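Local atomic coordinates of aminoglycoside Nucleotidyltransferase (2")-Ia (Pseudomonas aeruginosa, PDB entry 5CFS), a protein that catalyses the metal-dependent adenylation of the 2''-hydroxyl of gentamicin, kanamycin, tobramycin and related aminoglycosides, making bacteria resistant to these antibiotics. Residues G35-D40 with D51-T56; L80-L85 with D94-W99. All coordinates share one frame; numbering follows the deposited sequence.

Interaction 1: G35-D40 with D51-T56; sequences GGWAID and DDIDLT. With MN (manganese (II) ion), chain C; MN (manganese (II) ion), chain B; APC (diphosphomethylphosphonic acid adenosyl ester), chain E; TOY (tobramycin), chain D.
Asp54 faces Gly35. Its CB stands 4.1 Å from Gly35 N, and CG, turned beside its own backbone N (chi1 -58°), reaches in between two manganese ions. At the tip the carboxylate divides its work: OD1 binds the chain C ion at 2.2 Å, OD2 the chain B ion at the same distance. OD2 also lies 3.6 Å from Gly35 CA, which suits glycine twice over, since phi is positive and the carboxylate occupies the space a CB would need. Asp52 bridges the same metals, and Asp94 completes the chain C site. Gly36, whose lack of a side chain leaves room for the triphosphate of the ATP analogue APC, gives its N-H to APC O2B at 2.9 Å. Farther along, the Trp37 ring presents CD1, at its edge, to Asp52 O (3.6 Å), while its NE1 bonds Gln13. A water ties the backbones together by accepting from Trp37 N and from Asp54 N (2.8 Å). This pairing of a Gly-Gly motif with an Asp-x-Asp strand is the signature of the nucleotidyltransferase fold; with no direct hydrogen bond between the segments, metals, phosphates and water link them, and the two cations let acidic residues and phosphates share one site.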
# COMPACT_ATOMS: atom_id res chain seq x y z
N GLY A 35 2.56 0.64 0.93
CA GLY A 35 3.80 1.38 0.91
C GLY A 35 4.28 1.87 2.27
O GLY A 35 4.17 1.18 3.27
N GLY A 36 4.80 3.09 2.29
CA GLY A 36 5.44 3.61 3.48
C GLY A 36 4.50 3.72 4.65
O GLY A 36 4.88 3.40 5.78
N TRP A 37 3.27 4.18 4.42
CA TRP A 37 2.32 4.27 5.52
C TRP A 37 1.95 2.88 6.05
O TRP A 37 1.63 2.74 7.23
CB TRP A 37 1.06 5.04 5.11
CG TRP A 37 1.14 6.48 5.42
CD1 TRP A 37 1.21 7.53 4.55
CD2 TRP A 37 1.16 7.05 6.73
NE1 TRP A 37 1.28 8.71 5.24
CE2 TRP A 37 1.25 8.44 6.59
CE3 TRP A 37 1.12 6.50 8.02
CZ2 TRP A 37 1.30 9.31 7.68
CZ3 TRP A 37 1.17 7.36 9.11
CH2 TRP A 37 1.26 8.74 8.93
N ALA A 38 1.99 1.87 5.19
CA ALA A 38 1.66 0.51 5.62
C ALA A 38 2.72 -0.01 6.58
O ALA A 38 2.40 -0.71 7.54
CB ALA A 38 1.51 -0.41 4.43
N ILE A 39 3.97 0.33 6.31
CA ILE A 39 5.07 -0.04 7.18
C ILE A 39 4.83 0.62 8.53
O ILE A 39 4.85 -0.04 9.58
CB ILE A 39 6.43 0.36 6.58
CG1 ILE A 39 6.69 -0.42 5.29
CG2 ILE A 39 7.56 0.10 7.59
CD1 ILE A 39 7.95 0.03 4.54
N ASP A 40 4.58 1.92 8.52
CA ASP A 40 4.38 2.65 9.77
C ASP A 40 3.14 2.16 10.50
O ASP A 40 3.12 2.12 11.73
CB ASP A 40 4.28 4.15 9.50
CG ASP A 40 5.65 4.80 9.34
OD1 ASP A 40 6.65 4.06 9.22
OD2 ASP A 40 5.72 6.04 9.34
N ASP A 51 5.68 10.86 1.31
CA ASP A 51 5.45 11.71 0.15
C ASP A 51 4.05 11.54 -0.42
O ASP A 51 3.50 12.50 -0.97
CB ASP A 51 6.48 11.42 -0.94
CG ASP A 51 7.87 11.91 -0.58
OD1 ASP A 51 7.98 12.75 0.33
OD2 ASP A 51 8.84 11.46 -1.22
N ASP A 52 3.49 10.35 -0.31
CA ASP A 52 2.11 10.11 -0.75
C ASP A 52 1.42 9.12 0.17
O ASP A 52 1.99 8.68 1.18
CB ASP A 52 2.07 9.62 -2.23
CG ASP A 52 2.71 8.25 -2.42
OD1 ASP A 52 2.91 7.53 -1.44
OD2 ASP A 52 3.00 7.87 -3.59
N ILE A 53 0.18 8.80 -0.16
CA ILE A 53 -0.56 7.74 0.51
C ILE A 53 -0.84 6.67 -0.53
O ILE A 53 -1.50 6.95 -1.54
CB ILE A 53 -1.89 8.24 1.12
CG1 ILE A 53 -1.63 9.33 2.17
CG2 ILE A 53 -2.65 7.09 1.76
CD1 ILE A 53 -2.86 10.16 2.50
N ASP A 54 -0.32 5.47 -0.32
CA ASP A 54 -0.56 4.36 -1.23
C ASP A 54 -1.78 3.57 -0.76
O ASP A 54 -1.86 3.20 0.41
CB ASP A 54 0.65 3.43 -1.32
CG ASP A 54 1.91 4.15 -1.77
OD1 ASP A 54 1.97 4.56 -2.95
OD2 ASP A 54 2.83 4.30 -0.95
N LEU A 55 -2.72 3.34 -1.67
CA LEU A 55 -3.97 2.66 -1.35
C LEU A 55 -4.24 1.50 -2.29
O LEU A 55 -3.97 1.58 -3.50
CB LEU A 55 -5.15 3.63 -1.43
CG LEU A 55 -5.22 4.77 -0.42
CD1 LEU A 55 -6.40 5.68 -0.75
CD2 LEU A 55 -5.33 4.23 0.99
N THR A 56 -4.77 0.42 -1.73
CA THR A 56 -5.28 -0.70 -2.52
C THR A 56 -6.80 -0.77 -2.33
O THR A 56 -7.29 -0.71 -1.21
CB THR A 56 -4.62 -2.04 -2.13
OG1 THR A 56 -3.20 -1.92 -2.26
CG2 THR A 56 -5.12 -3.16 -3.02
MN MN C . 3.36 5.78 -4.13
MN MN B . 4.23 5.95 -0.89
PG APC E . 6.59 7.40 1.13
O1G APC E . 7.46 8.59 1.33
O2G APC E . 5.71 7.50 -0.12
O3G APC E . 5.71 7.05 2.27
PB APC E . 7.23 4.84 0.02
O1B APC E . 7.91 3.61 0.57
O2B APC E . 5.70 4.60 -0.01
O3B APC E . 7.49 6.09 0.95
PA APC E . 6.77 5.15 -3.05
O1A APC E . 7.14 5.99 -4.25
O2A APC E . 5.31 5.56 -2.70
C3A APC E . 7.79 5.42 -1.60
O5' APC E . 6.74 3.61 -3.41
C5' APC E . 6.91 2.56 -2.44
C4' APC E . 7.06 1.24 -3.17
O4' APC E . 7.10 1.47 -4.60
C3' APC E . 8.34 0.48 -2.85
O3' APC E . 8.13 -0.92 -3.01
C2' APC E . 9.29 0.99 -3.92
O2' APC E . 10.36 0.08 -4.15
C1' APC E . 8.35 1.03 -5.11
N9 APC E . 8.79 1.92 -6.18
C8 APC E . 9.19 3.23 -6.06
N7 APC E . 9.60 3.77 -7.18
C5 APC E . 9.46 2.74 -8.11
C6 APC E . 9.76 2.66 -9.48
N6 APC E . 10.24 3.67 -10.20
N1 APC E . 9.54 1.47 -10.10
C2 APC E . 9.04 0.46 -9.38
N3 APC E . 8.70 0.43 -8.09
C4 APC E . 8.95 1.60 -7.50
C11 TOY D . 4.35 -3.03 -8.90
O11 TOY D . 3.67 -1.80 -8.91
C21 TOY D . 5.22 -3.08 -10.15
N21 TOY D . 6.12 -1.92 -10.21
C31 TOY D . 4.30 -3.14 -11.37
C41 TOY D . 3.35 -4.32 -11.29
O41 TOY D . 2.45 -4.30 -12.39
C51 TOY D . 2.55 -4.24 -9.99
O51 TOY D . 3.42 -4.10 -8.86
C61 TOY D . 1.71 -5.48 -9.78
N61 TOY D . 0.98 -5.51 -8.52
C12 TOY D . 2.42 1.29 -6.46
N12 TOY D . 2.17 2.27 -5.39
C22 TOY D . 2.12 -0.12 -5.97
C32 TOY D . 2.30 -1.13 -7.11
N32 TOY D . 2.08 -2.49 -6.61
C42 TOY D . 3.71 -1.03 -7.70
C52 TOY D . 4.09 0.39 -8.09
O52 TOY D . 5.47 0.40 -8.46
C62 TOY D . 3.87 1.33 -6.92
O62 TOY D . 4.19 2.66 -7.36
C13 TOY D . 5.53 3.05 -7.20
C23 TOY D . 5.55 4.25 -6.26
O23 TOY D . 4.89 3.92 -5.04
C33 TOY D . 4.84 5.43 -6.92
N33 TOY D . 4.86 6.61 -6.03
C43 TOY D . 5.54 5.72 -8.24
O43 TOY D . 4.90 6.81 -8.88
C53 TOY D . 5.44 4.47 -9.11
O53 TOY D . 6.09 3.37 -8.45
C63 TOY D . 6.11 4.62 -10.45
O63 TOY D . 6.04 3.41 -11.19
O HOH W 1 1.35 4.80 1.89
O HOH W 2 3.51 6.43 1.21

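Interaction 2: L80-L85 with D94-W99; sequences LDYGFL and DCEPAW. With MN (manganese (II) ion), chain C; TOY (tobramycin), chain D.
Phe84 and Cys95 form an antiparallel hydrogen-bonded pair in the hairpin of strands 84-88 and 91-101: Phe84 N donates to Cys95 O, and Cys95 N to Phe84 O, each at 2.9 Å. Just before it, Gly83 CA makes a CA-H...O contact of 3.2 Å with Cys95 O, an approach so close that only glycine fits. On the sheet face of this pair, Cys95 CB sits over the Phe84 ring, 3.7 Å from its centroid, in a CH-pi contact, with SG obliquely beside it; Leu65 of helix 62-71 packs on both residues. The polar contacts belong to Asp94 and Glu96. Tyr82 OH donates to the syn side of Asp94 OD1 at 2.6 Å, the ring and carboxylate planes being 51° apart. Because CG of Asp94 is anti to its backbone N (chi1 -178°), OD2 is carried out to the chain C manganese (2.3 Å) and to tobramycin N12. Glu96, fully extended as far as CD, takes tobramycin N32 on OE1 (2.6 Å) and N61 on OE2. Tobramycin C52 lies over one face of the Tyr82 ring, Leu80 CB over the opposite one. Carboxylates thus suit an amine-rich substrate, and Tyr82, a second-shell donor, helps fix the rotation of a metal-binding aspartate.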
# COMPACT_ATOMS: atom_id res chain seq x y z
N LEU A 80 -2.36 5.12 -14.46
CA LEU A 80 -1.05 4.48 -14.42
C LEU A 80 -1.18 3.07 -14.96
O LEU A 80 -2.28 2.54 -15.10
CB LEU A 80 -0.51 4.47 -12.99
CG LEU A 80 -0.69 5.78 -12.23
CD1 LEU A 80 -0.42 5.60 -10.75
CD2 LEU A 80 0.24 6.82 -12.81
N ASP A 81 -0.05 2.44 -15.26
CA ASP A 81 -0.07 1.07 -15.75
C ASP A 81 -0.70 0.11 -14.74
O ASP A 81 -1.31 -0.89 -15.12
CB ASP A 81 1.35 0.61 -16.09
N TYR A 82 -0.58 0.44 -13.45
CA TYR A 82 -1.01 -0.46 -12.38
C TYR A 82 -2.25 0.04 -11.65
O TYR A 82 -2.79 -0.68 -10.83
CB TYR A 82 0.11 -0.65 -11.36
CG TYR A 82 0.54 0.64 -10.71
CD1 TYR A 82 -0.18 1.18 -9.65
CD2 TYR A 82 1.65 1.34 -11.17
CE1 TYR A 82 0.20 2.36 -9.07
CE2 TYR A 82 2.04 2.52 -10.59
CZ TYR A 82 1.31 3.03 -9.54
OH TYR A 82 1.71 4.21 -8.97
N GLY A 83 -2.70 1.26 -11.94
CA GLY A 83 -3.80 1.84 -11.19
C GLY A 83 -4.04 3.28 -11.58
O GLY A 83 -4.09 3.61 -12.77
N PHE A 84 -4.21 4.14 -10.58
CA PHE A 84 -4.43 5.55 -10.87
C PHE A 84 -3.96 6.45 -9.75
O PHE A 84 -3.74 6.03 -8.62
CB PHE A 84 -5.91 5.82 -11.18
CG PHE A 84 -6.81 5.80 -9.96
CD1 PHE A 84 -7.05 6.96 -9.24
CD2 PHE A 84 -7.45 4.63 -9.58
CE1 PHE A 84 -7.89 6.94 -8.14
CE2 PHE A 84 -8.30 4.62 -8.48
CZ PHE A 84 -8.52 5.77 -7.76
N LEU A 85 -3.79 7.71 -10.13
CA LEU A 85 -3.25 8.73 -9.27
C LEU A 85 -4.36 9.74 -8.98
O LEU A 85 -5.01 10.22 -9.90
CB LEU A 85 -2.06 9.37 -9.97
CG LEU A 85 -1.11 10.26 -9.20
CD1 LEU A 85 0.27 10.20 -9.85
CD2 LEU A 85 -1.65 11.68 -9.20
N ASP A 94 -1.99 7.26 -4.31
CA ASP A 94 -1.45 6.35 -5.30
C ASP A 94 -2.21 5.03 -5.19
O ASP A 94 -1.97 4.24 -4.28
CB ASP A 94 0.05 6.19 -5.02
CG ASP A 94 0.76 5.31 -6.01
OD1 ASP A 94 0.13 4.83 -6.97
OD2 ASP A 94 1.97 5.13 -5.81
N CYS A 95 -3.15 4.80 -6.11
CA CYS A 95 -4.17 3.77 -5.93
C CYS A 95 -4.00 2.58 -6.88
O CYS A 95 -3.86 2.75 -8.09
CB CYS A 95 -5.56 4.37 -6.12
SG CYS A 95 -5.88 5.77 -5.04
N GLU A 96 -4.03 1.37 -6.31
CA GLU A 96 -3.94 0.14 -7.10
C GLU A 96 -5.12 -0.77 -6.82
O GLU A 96 -5.50 -0.98 -5.67
CB GLU A 96 -2.63 -0.59 -6.78
CG GLU A 96 -2.43 -1.86 -7.61
CD GLU A 96 -1.08 -2.52 -7.38
OE1 GLU A 96 -0.53 -2.37 -6.26
OE2 GLU A 96 -0.58 -3.18 -8.33
N PRO A 97 -5.72 -1.35 -7.88
CA PRO A 97 -6.81 -2.29 -7.63
C PRO A 97 -6.32 -3.64 -7.09
O PRO A 97 -5.20 -4.07 -7.37
CB PRO A 97 -7.44 -2.47 -9.01
CG PRO A 97 -6.34 -2.22 -9.95
CD PRO A 97 -5.48 -1.17 -9.32
N ALA A 98 -7.19 -4.27 -6.31
CA ALA A 98 -7.08 -5.68 -5.97
C ALA A 98 -8.35 -6.34 -6.45
O ALA A 98 -9.41 -5.71 -6.47
CB ALA A 98 -6.88 -5.88 -4.48
N TRP A 99 -8.25 -7.60 -6.83
CA TRP A 99 -9.35 -8.31 -7.46
C TRP A 99 -9.72 -9.54 -6.65
O TRP A 99 -8.86 -10.20 -6.06
CB TRP A 99 -8.98 -8.67 -8.90
CG TRP A 99 -8.60 -7.47 -9.71
CD1 TRP A 99 -7.35 -7.03 -9.98
CD2 TRP A 99 -9.50 -6.55 -10.34
NE1 TRP A 99 -7.40 -5.89 -10.74
CE2 TRP A 99 -8.71 -5.58 -10.98
CE3 TRP A 99 -10.89 -6.45 -10.42
CZ2 TRP A 99 -9.27 -4.52 -11.70
CZ3 TRP A 99 -11.44 -5.40 -11.14
CH2 TRP A 99 -10.63 -4.45 -11.77
MN MN C . 3.36 5.78 -4.13
C11 TOY D . 4.35 -3.03 -8.90
O11 TOY D . 3.67 -1.80 -8.91
C21 TOY D . 5.22 -3.08 -10.15
N21 TOY D . 6.12 -1.92 -10.21
C31 TOY D . 4.30 -3.14 -11.37
C41 TOY D . 3.35 -4.32 -11.29
O41 TOY D . 2.45 -4.30 -12.39
C51 TOY D . 2.55 -4.24 -9.99
O51 TOY D . 3.42 -4.10 -8.86
C61 TOY D . 1.71 -5.48 -9.78
N61 TOY D . 0.98 -5.51 -8.52
C12 TOY D . 2.42 1.29 -6.46
N12 TOY D . 2.17 2.27 -5.39
C22 TOY D . 2.12 -0.12 -5.97
C32 TOY D . 2.30 -1.13 -7.11
N32 TOY D . 2.08 -2.49 -6.61
C42 TOY D . 3.71 -1.03 -7.70
C52 TOY D . 4.09 0.39 -8.09
O52 TOY D . 5.47 0.40 -8.46
C62 TOY D . 3.87 1.33 -6.92
O62 TOY D . 4.19 2.66 -7.36
C13 TOY D . 5.53 3.05 -7.20
C23 TOY D . 5.55 4.25 -6.26
O23 TOY D . 4.89 3.92 -5.04
C33 TOY D . 4.84 5.43 -6.92
N33 TOY D . 4.86 6.61 -6.03
C43 TOY D . 5.54 5.72 -8.24
O43 TOY D . 4.90 6.81 -8.88
C53 TOY D . 5.44 4.47 -9.11
O53 TOY D . 6.09 3.37 -8.45
C63 TOY D . 6.11 4.62 -10.45
O63 TOY D . 6.04 3.41 -11.19
O HOH W 3 -2.08 -3.89 -10.38

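Both contacts are largely buried, but the centre of interaction 1 lies about 5 Å from the centre of the chain and that of interaction 2 about 10 Å. Each has partly exposed members, Gly35 in one, Tyr82 and Pro97 in the other. They meet in one sheet, where strands 53-58 and 91-101 run parallel and Ile53 O lies 2.8 Å from Asp94 N, a probable hydrogen bond. The chain C manganese joins them as well. Their chemistry differs: helix meets strand in interaction 1 mainly through ions, phosphate and water, while interaction 2 is a directly hydrogen-bonded hairpin with Phe84 and Cys95 packed on one face and Asp94, beside Leu85, on the other. Together they place nucleotide and antibiotic on the shared metal.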